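Local coordinates for protein ferredoxin component of carbazole 1,9a-dioxygenase (Nocardioides aromaticivorans, PDB 3GCE) that carries a Rieske-type [2Fe-2S] cluster and probably passes electrons to the terminal oxygenase of the carbazole dioxygenase system, at residues M36-G41 against F79-G84. Residues are numbered along the deposited sequence; the frame is centred on the assembly and turned at random.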
loop_
_atom_site.group_PDB
_atom_site.type_symbol
_atom_site.label_atom_id
_atom_site.label_comp_id
_atom_site.label_asym_id
_atom_site.label_seq_id
_atom_site.Cartn_x
_atom_site.Cartn_y
_atom_site.Cartn_z
ATOM N N MET A 36 -3.142 2.256 -0.412
ATOM C CA MET A 36 -3.045 0.844 -0.730
ATOM C C MET A 36 -2.506 0.120 0.491
ATOM O O MET A 36 -1.475 0.513 1.042
ATOM C CB MET A 36 -2.110 0.624 -1.919
ATOM C CG MET A 36 -2.144 -0.816 -2.467
ATOM S SD MET A 36 -0.729 -1.768 -1.942
ATOM C CE MET A 36 0.420 -0.951 -2.979
ATOM N N VAL A 37 -3.210 -0.934 0.890
ATOM C CA VAL A 37 -2.823 -1.747 2.030
ATOM C C VAL A 37 -2.635 -3.176 1.535
ATOM O O VAL A 37 -3.442 -3.655 0.738
ATOM C CB VAL A 37 -3.884 -1.608 3.173
ATOM C CG1 VAL A 37 -3.612 -2.553 4.328
ATOM C CG2 VAL A 37 -3.865 -0.179 3.684
ATOM N N VAL A 38 -1.544 -3.826 1.968
ATOM C CA VAL A 38 -1.273 -5.194 1.595
ATOM C C VAL A 38 -0.620 -5.969 2.745
ATOM O O VAL A 38 0.254 -5.454 3.443
ATOM C CB VAL A 38 -0.417 -5.252 0.281
ATOM C CG1 VAL A 38 1.009 -4.743 0.506
ATOM C CG2 VAL A 38 -0.425 -6.669 -0.327
ATOM N N ARG A 39 -1.093 -7.195 2.954
ATOM C CA ARG A 39 -0.535 -8.118 3.941
ATOM C C ARG A 39 0.527 -8.989 3.273
ATOM O O ARG A 39 0.345 -9.457 2.142
ATOM C CB ARG A 39 -1.609 -9.072 4.455
ATOM C CG ARG A 39 -2.507 -8.591 5.569
ATOM C CD ARG A 39 -3.421 -9.766 6.044
ATOM N NE ARG A 39 -2.691 -10.847 6.725
ATOM C CZ ARG A 39 -3.221 -12.009 7.125
ATOM N NH1 ARG A 39 -4.498 -12.303 6.902
ATOM N NH2 ARG A 39 -2.464 -12.891 7.755
ATOM N N ASP A 40 1.632 -9.189 3.972
ATOM C CA ASP A 40 2.592 -10.223 3.642
ATOM C C ASP A 40 2.893 -10.963 4.951
ATOM O O ASP A 40 3.299 -10.340 5.939
ATOM C CB ASP A 40 3.870 -9.600 3.071
ATOM C CG ASP A 40 4.903 -10.656 2.648
ATOM O OD1 ASP A 40 4.607 -11.454 1.730
ATOM O OD2 ASP A 40 6.001 -10.683 3.247
ATOM N N GLY A 41 2.677 -12.281 4.983
ATOM C CA GLY A 41 2.817 -13.018 6.243
ATOM C C GLY A 41 1.866 -12.384 7.236
ATOM O O GLY A 41 0.690 -12.213 6.931
ATOM N N PHE A 79 7.028 0.038 -6.832
ATOM C CA PHE A 79 7.402 0.661 -5.548
ATOM C C PHE A 79 7.654 -0.396 -4.489
ATOM O O PHE A 79 7.017 -1.464 -4.486
ATOM C CB PHE A 79 6.296 1.599 -5.042
ATOM C CG PHE A 79 6.000 2.744 -5.991
ATOM C CD1 PHE A 79 5.012 2.612 -6.972
ATOM C CD2 PHE A 79 6.658 3.978 -5.852
ATOM C CE1 PHE A 79 4.713 3.673 -7.857
ATOM C CE2 PHE A 79 6.365 5.031 -6.721
ATOM C CZ PHE A 79 5.377 4.874 -7.718
ATOM N N ASP A 80 8.559 -0.075 -3.576
ATOM C CA ASP A 80 8.744 -0.852 -2.365
ATOM C C ASP A 80 7.562 -0.499 -1.420
ATOM O O ASP A 80 7.398 0.656 -1.039
ATOM C CB ASP A 80 10.101 -0.489 -1.740
ATOM C CG ASP A 80 10.271 -1.057 -0.329
ATOM O OD1 ASP A 80 9.668 -2.135 -0.024
ATOM O OD2 ASP A 80 11.002 -0.411 0.474
ATOM N N VAL A 81 6.754 -1.493 -1.047
ATOM C CA VAL A 81 5.614 -1.255 -0.140
ATOM C C VAL A 81 5.993 -0.901 1.288
ATOM O O VAL A 81 5.151 -0.391 2.034
ATOM C CB VAL A 81 4.589 -2.417 -0.158
ATOM C CG1 VAL A 81 4.013 -2.585 -1.574
ATOM C CG2 VAL A 81 5.206 -3.737 0.346
ATOM N N ARG A 82 7.251 -1.176 1.665
ATOM C CA ARG A 82 7.765 -0.846 2.995
ATOM C C ARG A 82 8.045 0.647 3.166
ATOM O O ARG A 82 7.931 1.198 4.288
ATOM C CB ARG A 82 9.068 -1.606 3.250
ATOM C CG ARG A 82 8.880 -3.113 3.393
ATOM C CD ARG A 82 10.217 -3.826 3.356
ATOM N NE ARG A 82 10.792 -3.797 2.012
ATOM C CZ ARG A 82 11.893 -4.448 1.662
ATOM N NH1 ARG A 82 12.523 -5.197 2.550
ATOM N NH2 ARG A 82 12.364 -4.348 0.429
ATOM N N THR A 83 8.381 1.323 2.064
ATOM C CA THR A 83 8.930 2.684 2.147
ATOM C C THR A 83 8.329 3.681 1.183
ATOM O O THR A 83 8.522 4.920 1.355
ATOM C CB THR A 83 10.473 2.685 1.938
ATOM O OG1 THR A 83 10.754 2.195 0.618
ATOM C CG2 THR A 83 11.192 1.800 3.011
ATOM N N GLY A 84 7.657 3.170 0.150
ATOM C CA GLY A 84 7.163 4.015 -0.950
ATOM C C GLY A 84 8.235 4.331 -1.994
ATOM O O GLY A 84 8.000 5.120 -2.902
#
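Val-81 CG1 meets the methyl ends of two side chains of strand 33-40, Met-36 and Val-38. The terminal methyl of Met-36, CE, lies 4.2 Å from Val-81 CG1, and the two side chains cross at about a right angle. Two residues along the strand, Val-38, also directed toward segment 79-84, brings its CG1 to 4.2 Å from Val-81 CG1 and to 4.3 Å from Val-81 CG2. Met-36 begins with CG anti to the backbone N (chi1 -170°) and then bends at chi2 and chi3, which turns its methyl toward Val-81.

Ile-70 touches both Met-36 and Val-81, while Phe-63 touches both valines; Tyr-45, on the adjacent strand 43-48, also packs on Val-81. The contact thus joins the sheet of 33-40 to the turn linking strands 78-80 and 86-88 of another sheet, both within the Rieske fold. The side chain of Met-36 is about 9 Å from that of Cys-72, a cluster ligand.

That turn is held by Asp-80. Its OD1 accepts the backbone N of Arg-82 at 3.1 Å, an Asx turn, and forms a salt bridge with Arg-82 NE at 2.9 Å; the two donors arrive from opposite faces of the carboxylate plane. NE makes a nearly straight bond (173°), with OD1 at the edge of the guanidinium group and in its plane. Asp-80 OD2 is hydrogen-bonded to Thr-83 OG1 at 2.6 Å, met from above the carboxylate plane, and the backbone O of Asp-80 accepts Gly-84 N at 2.8 Å.

Across the buried interface the attraction is therefore dispersive and hydrophobic, with little directional preference, whereas the polar bonds within 80-84 fix the backbone that presents Val-81.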